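Local coordinates for antibiotic biosynthesis monooxygenase (Thermus thermophilus, PDB 1IUJ), which is of unproven function but belongs to the antibiotic biosynthesis monooxygenase family and may act as a monooxygenase, at residues 1-7 / 91-97; 33-39 / 51-57. One frame throughout, in Å; residues are numbered along the deposited sequence.

Interaction 1: residues 1-7 / 91-97; sequences MFVTMNR and RLEAFEV
A single water links the side chains of Arg7 and Glu93 within one chain, although their charged groups stand too far apart to pair directly. It accepts from Arg7 NH1 at the edge of the guanidinium, in its plane, and donates to Glu93 OE2 at 2.7 Å. The same two residues form reciprocal salt bridges with Glu93 and Arg7 of the second subunit, so both charges meet their opposites across the dimer interface. The strands that carry these side chains, 2-7 and 91-97, pair antiparallel, from the Val97 N to Met1 O bond at one end to the two bonds between Arg7 and Arg91 at the other. Phe95 N to Val3 O is short, 2.7 Å, yet bent to 138° at the hydrogen. On the face of Val3, Met5 and Phe95, the thioether of Met5 makes an oblique Met-aromatic contact, SD 5.0 Å from the Phe95 ring centroid. With Phe95 chi1 at -51°, CG stands beside its backbone N and CE1 comes 3.9 Å from Met5 CG. On the other face, Phe2 CZ is 3.7 Å from Ala94 CB, while Glu96 OE2 lies at the edge of the Phe2 ring, 3.4 Å from Phe2 CD1. At the chain start, Met1 CE presses tightly on Val97 CG2, 3.5 Å away. Opposite charges on both subunits would probably stabilise each other and keep Arg7 and Glu93 ionised, while the water bridges them inside this chain.

Interaction 2: residues 33-39 / 51-57; sequences PGFIRNL and VVMTLWE
Strands 35-39 and 51-56 form an antiparallel beta hairpin of the ferredoxin-like dimeric alpha/beta-barrel fold, interrupted by a classic beta bulge. Val52 begins the side-chain contact, its CG1 lying 3.5 Å from Asn38 ND2. Met53 exchanges two backbone bonds with Leu39; the two side chains run alongside each other in the same direction, and the bend at Met53 chi3 (61°) turns CE tightly against Leu39 CD1, 3.4 Å away. Thr54 places OG1 2.7 Å from Asn38 ND2 in a weak bond, strongly bent at the hydrogen, and turns CG2 to the edge of the Phe35 ring. Leu55 makes the bulge: its O accepts from Ile36 N at 3.0 Å and, more loosely, from Arg37 N at 3.3 Å, both reaching it from the same face of the carbonyl plane. Leu55 N returns an almost straight bond to Arg37 O (178°). The extended Arg37 chain carries its guanidinium to a salt bridge with Asp100 of the second subunit. Trp56 receives the edge of Phe35 on its six-membered ring in a T-shaped stack, planes at 78°; its other neighbours include Trp65 and Val29. Just past the strand, Glu57 N donates to Gly34 O at 2.8 Å, while Ile36 CD1 rests 3.6 Å from Glu57 N.

Interactions 1 and 2, with centres about 9 Å apart, belong to one four-stranded antiparallel sheet and meet where strand 2-8 of interaction 1 lies beside strand 50-56 of interaction 2. Two probable backbone hydrogen bonds join them, Phe2 O to Trp56 N at 2.8 Å and Asn6 N to Val52 O at 2.9 Å. Met1 CE also packs 3.6 Å from Leu55 CD2. Both contacts reach the second subunit, whose strands continue the sheet from Phe95-Val97 and from Leu39. The Asn6 side chain lies about 4 Å from a bound zinc ion and about 6 Å from the side chain of His75, which binds zinc in a crystal structure of this protein but holds none in this chain.

Interaction 1: residues 1-7 / 91-97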
loop_
_atom_site.group_PDB
_atom_site.type_symbol
_atom_site.label_atom_id
_atom_site.label_comp_id
_atom_site.label_asym_id
_atom_site.label_seq_id
_atom_site.Cartn_x
_atom_site.Cartn_y
_atom_site.Cartn_z
ATOM N N MET B 1 -2.531 13.925 -1.849
ATOM C CA MET B 1 -2.539 12.914 -0.747
ATOM C C MET B 1 -1.205 12.180 -0.684
ATOM O O MET B 1 -0.640 11.804 -1.717
ATOM C CB MET B 1 -3.725 11.949 -0.902
ATOM C CG MET B 1 -4.058 11.224 0.367
ATOM S SD MET B 1 -5.543 10.180 0.351
ATOM C CE MET B 1 -4.994 8.951 -0.680
ATOM N N PHE B 2 -0.689 12.006 0.523
ATOM C CA PHE B 2 0.646 11.469 0.753
ATOM C C PHE B 2 0.467 10.151 1.509
ATOM O O PHE B 2 -0.377 10.063 2.398
ATOM C CB PHE B 2 1.459 12.489 1.558
ATOM C CG PHE B 2 2.797 11.996 2.046
ATOM C CD1 PHE B 2 3.926 12.067 1.224
ATOM C CD2 PHE B 2 2.942 11.539 3.348
ATOM C CE1 PHE B 2 5.187 11.641 1.676
ATOM C CE2 PHE B 2 4.217 11.102 3.847
ATOM C CZ PHE B 2 5.341 11.162 2.999
ATOM N N VAL B 3 1.187 9.110 1.109
ATOM C CA VAL B 3 1.009 7.800 1.726
ATOM C C VAL B 3 2.342 7.264 2.212
ATOM O O VAL B 3 3.355 7.323 1.475
ATOM C CB VAL B 3 0.405 6.788 0.699
ATOM C CG1 VAL B 3 0.339 5.390 1.257
ATOM C CG2 VAL B 3 -0.955 7.252 0.231
ATOM N N THR B 4 2.332 6.707 3.414
ATOM C CA THR B 4 3.480 5.928 3.908
ATOM C C THR B 4 3.125 4.457 3.994
ATOM O O THR B 4 1.977 4.103 4.280
ATOM C CB THR B 4 3.986 6.386 5.282
ATOM O OG1 THR B 4 2.925 6.296 6.251
ATOM C CG2 THR B 4 4.379 7.838 5.272
ATOM N N MET B 5 4.099 3.619 3.686
ATOM C CA MET B 5 3.973 2.180 3.903
ATOM C C MET B 5 5.154 1.731 4.736
ATOM O O MET B 5 6.298 1.813 4.304
ATOM C CB MET B 5 3.924 1.425 2.574
ATOM C CG MET B 5 2.723 1.778 1.763
ATOM S SD MET B 5 2.577 0.650 0.377
ATOM C CE MET B 5 1.283 1.455 -0.411
ATOM N N ASN B 6 4.874 1.274 5.957
ATOM C CA ASN B 6 5.931 0.828 6.850
ATOM C C ASN B 6 5.903 -0.672 6.803
ATOM O O ASN B 6 4.917 -1.286 7.254
ATOM C CB ASN B 6 5.640 1.332 8.246
ATOM C CG ASN B 6 6.881 1.355 9.153
ATOM O OD1 ASN B 6 6.768 1.709 10.343
ATOM N ND2 ASN B 6 8.036 1.003 8.625
ATOM N N ARG B 7 6.945 -1.247 6.209
ATOM C CA ARG B 7 7.050 -2.705 6.048
ATOM C C ARG B 7 7.769 -3.284 7.254
ATOM O O ARG B 7 8.934 -2.973 7.506
ATOM C CB ARG B 7 7.805 -3.040 4.748
ATOM C CG ARG B 7 7.218 -2.353 3.477
ATOM C CD ARG B 7 8.124 -2.513 2.279
ATOM N NE ARG B 7 8.375 -3.907 1.921
ATOM C CZ ARG B 7 7.508 -4.667 1.247
ATOM N NH1 ARG B 7 6.337 -4.176 0.855
ATOM N NH2 ARG B 7 7.819 -5.925 0.965
ATOM N N ARG B 91 11.119 -1.299 6.973
ATOM C CA ARG B 91 11.457 -0.534 5.775
ATOM C C ARG B 91 10.310 0.403 5.470
ATOM O O ARG B 91 9.194 -0.032 5.159
ATOM C CB ARG B 91 11.745 -1.466 4.597
ATOM C CG ARG B 91 13.086 -2.164 4.741
ATOM C CD ARG B 91 14.273 -1.212 4.982
ATOM N NE ARG B 91 15.414 -1.840 5.657
ATOM C CZ ARG B 91 16.143 -2.860 5.165
ATOM N NH1 ARG B 91 17.170 -3.341 5.863
ATOM N NH2 ARG B 91 15.858 -3.404 3.982
ATOM N N LEU B 92 10.605 1.695 5.552
ATOM C CA LEU B 92 9.598 2.720 5.308
ATOM C C LEU B 92 9.670 3.246 3.859
ATOM O O LEU B 92 10.746 3.635 3.393
ATOM C CB LEU B 92 9.780 3.869 6.306
ATOM C CG LEU B 92 8.824 5.070 6.178
ATOM C CD1 LEU B 92 7.344 4.759 6.441
ATOM C CD2 LEU B 92 9.276 6.220 7.117
ATOM N N GLU B 93 8.516 3.242 3.185
ATOM C CA GLU B 93 8.353 3.765 1.830
ATOM C C GLU B 93 7.334 4.916 1.879
ATOM O O GLU B 93 6.429 4.905 2.727
ATOM C CB GLU B 93 7.795 2.676 0.938
ATOM C CG GLU B 93 8.723 1.496 0.724
ATOM C CD GLU B 93 8.291 0.668 -0.469
ATOM O OE1 GLU B 93 9.083 0.613 -1.422
ATOM O OE2 GLU B 93 7.193 0.107 -0.412
ATOM N N ALA B 94 7.455 5.896 0.987
ATOM C CA ALA B 94 6.537 7.023 0.957
ATOM C C ALA B 94 6.196 7.360 -0.472
ATOM O O ALA B 94 7.029 7.132 -1.370
ATOM C CB ALA B 94 7.180 8.234 1.609
ATOM N N PHE B 95 4.986 7.893 -0.664
ATOM C CA PHE B 95 4.421 8.093 -2.021
ATOM C C PHE B 95 3.516 9.306 -2.077
ATOM O O PHE B 95 2.924 9.735 -1.063
ATOM C CB PHE B 95 3.545 6.896 -2.478
ATOM C CG PHE B 95 4.204 5.539 -2.347
ATOM C CD1 PHE B 95 4.210 4.863 -1.122
ATOM C CD2 PHE B 95 4.794 4.922 -3.445
ATOM C CE1 PHE B 95 4.810 3.621 -0.996
ATOM C CE2 PHE B 95 5.392 3.659 -3.330
ATOM C CZ PHE B 95 5.411 3.015 -2.100
ATOM N N GLU B 96 3.337 9.810 -3.300
ATOM C CA GLU B 96 2.289 10.767 -3.622
ATOM C C GLU B 96 1.270 10.034 -4.437
ATOM O O GLU B 96 1.635 9.281 -5.364
ATOM C CB GLU B 96 2.878 11.932 -4.412
ATOM C CG GLU B 96 3.675 12.885 -3.529
ATOM C CD GLU B 96 2.831 13.697 -2.567
ATOM O OE1 GLU B 96 1.629 13.949 -2.837
ATOM O OE2 GLU B 96 3.405 14.094 -1.518
ATOM N N VAL B 97 0.002 10.251 -4.129
ATOM C CA VAL B 97 -1.071 9.602 -4.893
ATOM C C VAL B 97 -1.210 10.290 -6.249
ATOM O O VAL B 97 -1.372 11.530 -6.298
ATOM C CB VAL B 97 -2.409 9.637 -4.122
ATOM C CG1 VAL B 97 -3.558 9.091 -4.990
ATOM C CG2 VAL B 97 -2.310 8.860 -2.862
HETATM O O HOH W 1 5.234 -1.362 0.828
#

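Interaction 2: residues 33-39 / 51-57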
loop_
_atom_site.group_PDB
_atom_site.type_symbol
_atom_site.label_atom_id
_atom_site.label_comp_id
_atom_site.label_asym_id
_atom_site.label_seq_id
_atom_site.Cartn_x
_atom_site.Cartn_y
_atom_site.Cartn_z
ATOM N N PRO B 33 -3.985 16.291 12.905
ATOM C CA PRO B 33 -4.233 17.176 11.771
ATOM C C PRO B 33 -3.788 16.536 10.461
ATOM O O PRO B 33 -2.652 16.063 10.375
ATOM C CB PRO B 33 -3.343 18.376 12.080
ATOM C CG PRO B 33 -3.352 18.432 13.580
ATOM C CD PRO B 33 -3.400 17.007 14.059
ATOM N N GLY B 34 -4.667 16.512 9.468
ATOM C CA GLY B 34 -4.270 16.031 8.150
ATOM C C GLY B 34 -4.260 14.520 8.032
ATOM O O GLY B 34 -4.022 13.975 6.942
ATOM N N PHE B 35 -4.516 13.818 9.135
ATOM C CA PHE B 35 -4.663 12.351 9.057
ATOM C C PHE B 35 -5.943 12.019 8.293
ATOM O O PHE B 35 -7.023 12.574 8.577
ATOM C CB PHE B 35 -4.703 11.715 10.459
ATOM C CG PHE B 35 -5.122 10.270 10.467
ATOM C CD1 PHE B 35 -4.209 9.280 10.137
ATOM C CD2 PHE B 35 -6.422 9.888 10.792
ATOM C CE1 PHE B 35 -4.570 7.909 10.117
ATOM C CE2 PHE B 35 -6.795 8.523 10.791
ATOM C CZ PHE B 35 -5.877 7.531 10.446
ATOM N N ILE B 36 -5.823 11.096 7.351
ATOM C CA ILE B 36 -6.951 10.633 6.565
ATOM C C ILE B 36 -7.372 9.197 6.945
ATOM O O ILE B 36 -8.563 8.959 7.273
ATOM C CB ILE B 36 -6.706 10.766 5.035
ATOM C CG1 ILE B 36 -6.540 12.247 4.644
ATOM C CG2 ILE B 36 -7.912 10.203 4.307
ATOM C CD1 ILE B 36 -6.053 12.460 3.240
ATOM N N ARG B 37 -6.449 8.228 6.877
ATOM C CA ARG B 37 -6.815 6.805 7.045
ATOM C C ARG B 37 -5.604 5.966 7.395
ATOM O O ARG B 37 -4.510 6.280 6.945
ATOM C CB ARG B 37 -7.465 6.259 5.777
ATOM C CG ARG B 37 -8.091 4.887 5.875
ATOM C CD ARG B 37 -8.826 4.559 4.633
ATOM N NE ARG B 37 -9.576 3.313 4.753
ATOM C CZ ARG B 37 -10.281 2.809 3.762
ATOM N NH1 ARG B 37 -10.314 3.437 2.585
ATOM N NH2 ARG B 37 -10.924 1.661 3.930
ATOM N N ASN B 38 -5.788 4.934 8.226
ATOM C CA ASN B 38 -4.709 3.987 8.538
ATOM C C ASN B 38 -5.204 2.572 8.293
ATOM O O ASN B 38 -6.301 2.217 8.707
ATOM C CB ASN B 38 -4.255 4.126 10.006
ATOM C CG ASN B 38 -3.098 3.194 10.370
ATOM O OD1 ASN B 38 -3.283 2.180 11.073
ATOM N ND2 ASN B 38 -1.901 3.537 9.925
ATOM N N LEU B 39 -4.390 1.741 7.655
ATOM C CA LEU B 39 -4.737 0.326 7.477
ATOM C C LEU B 39 -3.575 -0.527 7.902
ATOM O O LEU B 39 -2.415 -0.184 7.641
ATOM C CB LEU B 39 -5.122 0.019 6.039
ATOM C CG LEU B 39 -6.297 0.820 5.487
ATOM C CD1 LEU B 39 -5.849 2.112 4.787
ATOM C CD2 LEU B 39 -7.107 -0.056 4.566
ATOM N N VAL B 51 2.320 -4.664 6.331
ATOM C CA VAL B 51 2.394 -3.245 5.918
ATOM C C VAL B 51 1.446 -2.384 6.710
ATOM O O VAL B 51 0.257 -2.628 6.752
ATOM C CB VAL B 51 2.202 -3.054 4.375
ATOM C CG1 VAL B 51 2.139 -1.577 4.013
ATOM C CG2 VAL B 51 3.354 -3.685 3.646
ATOM N N VAL B 52 1.979 -1.329 7.332
ATOM C CA VAL B 52 1.118 -0.335 7.956
ATOM C C VAL B 52 1.055 0.798 6.940
ATOM O O VAL B 52 2.082 1.455 6.633
ATOM C CB VAL B 52 1.671 0.174 9.272
ATOM C CG1 VAL B 52 0.804 1.339 9.771
ATOM C CG2 VAL B 52 1.831 -0.960 10.313
ATOM N N MET B 53 -0.146 1.043 6.439
ATOM C CA MET B 53 -0.325 2.014 5.369
ATOM C C MET B 53 -1.093 3.191 5.921
ATOM O O MET B 53 -2.180 3.020 6.491
ATOM C CB MET B 53 -1.124 1.414 4.220
ATOM C CG MET B 53 -1.288 2.403 3.102
ATOM S SD MET B 53 -2.046 1.617 1.720
ATOM C CE MET B 53 -3.599 1.121 2.389
ATOM N N THR B 54 -0.557 4.385 5.737
ATOM C CA THR B 54 -1.198 5.555 6.320
ATOM C C THR B 54 -1.342 6.628 5.281
ATOM O O THR B 54 -0.405 6.879 4.506
ATOM C CB THR B 54 -0.385 6.061 7.497
ATOM O OG1 THR B 54 -0.202 5.001 8.451
ATOM C CG2 THR B 54 -1.184 7.171 8.269
ATOM N N LEU B 55 -2.552 7.179 5.194
ATOM C CA LEU B 55 -2.904 8.205 4.212
ATOM C C LEU B 55 -2.971 9.547 4.908
ATOM O O LEU B 55 -3.634 9.670 5.939
ATOM C CB LEU B 55 -4.283 7.899 3.606
ATOM C CG LEU B 55 -4.376 6.868 2.482
ATOM C CD1 LEU B 55 -3.852 5.494 2.922
ATOM C CD2 LEU B 55 -5.865 6.806 2.065
ATOM N N TRP B 56 -2.289 10.531 4.333
ATOM C CA TRP B 56 -2.180 11.889 4.907
ATOM C C TRP B 56 -2.569 12.945 3.879
ATOM O O TRP B 56 -2.379 12.758 2.678
ATOM C CB TRP B 56 -0.699 12.122 5.280
ATOM C CG TRP B 56 -0.217 11.279 6.460
ATOM C CD1 TRP B 56 0.559 10.152 6.427
ATOM C CD2 TRP B 56 -0.432 11.576 7.838
ATOM N NE1 TRP B 56 0.788 9.694 7.706
ATOM C CE2 TRP B 56 0.205 10.566 8.594
ATOM C CE3 TRP B 56 -1.109 12.600 8.518
ATOM C CZ2 TRP B 56 0.162 10.539 9.996
ATOM C CZ3 TRP B 56 -1.148 12.570 9.914
ATOM C CH2 TRP B 56 -0.508 11.561 10.627
ATOM N N GLU B 57 -3.080 14.095 4.344
ATOM C CA GLU B 57 -3.388 15.195 3.426
ATOM C C GLU B 57 -2.153 15.711 2.680
ATOM O O GLU B 57 -2.252 16.172 1.537
ATOM C CB GLU B 57 -4.013 16.351 4.230
ATOM C CG GLU B 57 -4.578 17.491 3.432
ATOM C CD GLU B 57 -6.065 17.311 3.251
ATOM O OE1 GLU B 57 -6.439 16.558 2.327
ATOM O OE2 GLU B 57 -6.852 17.891 4.056
#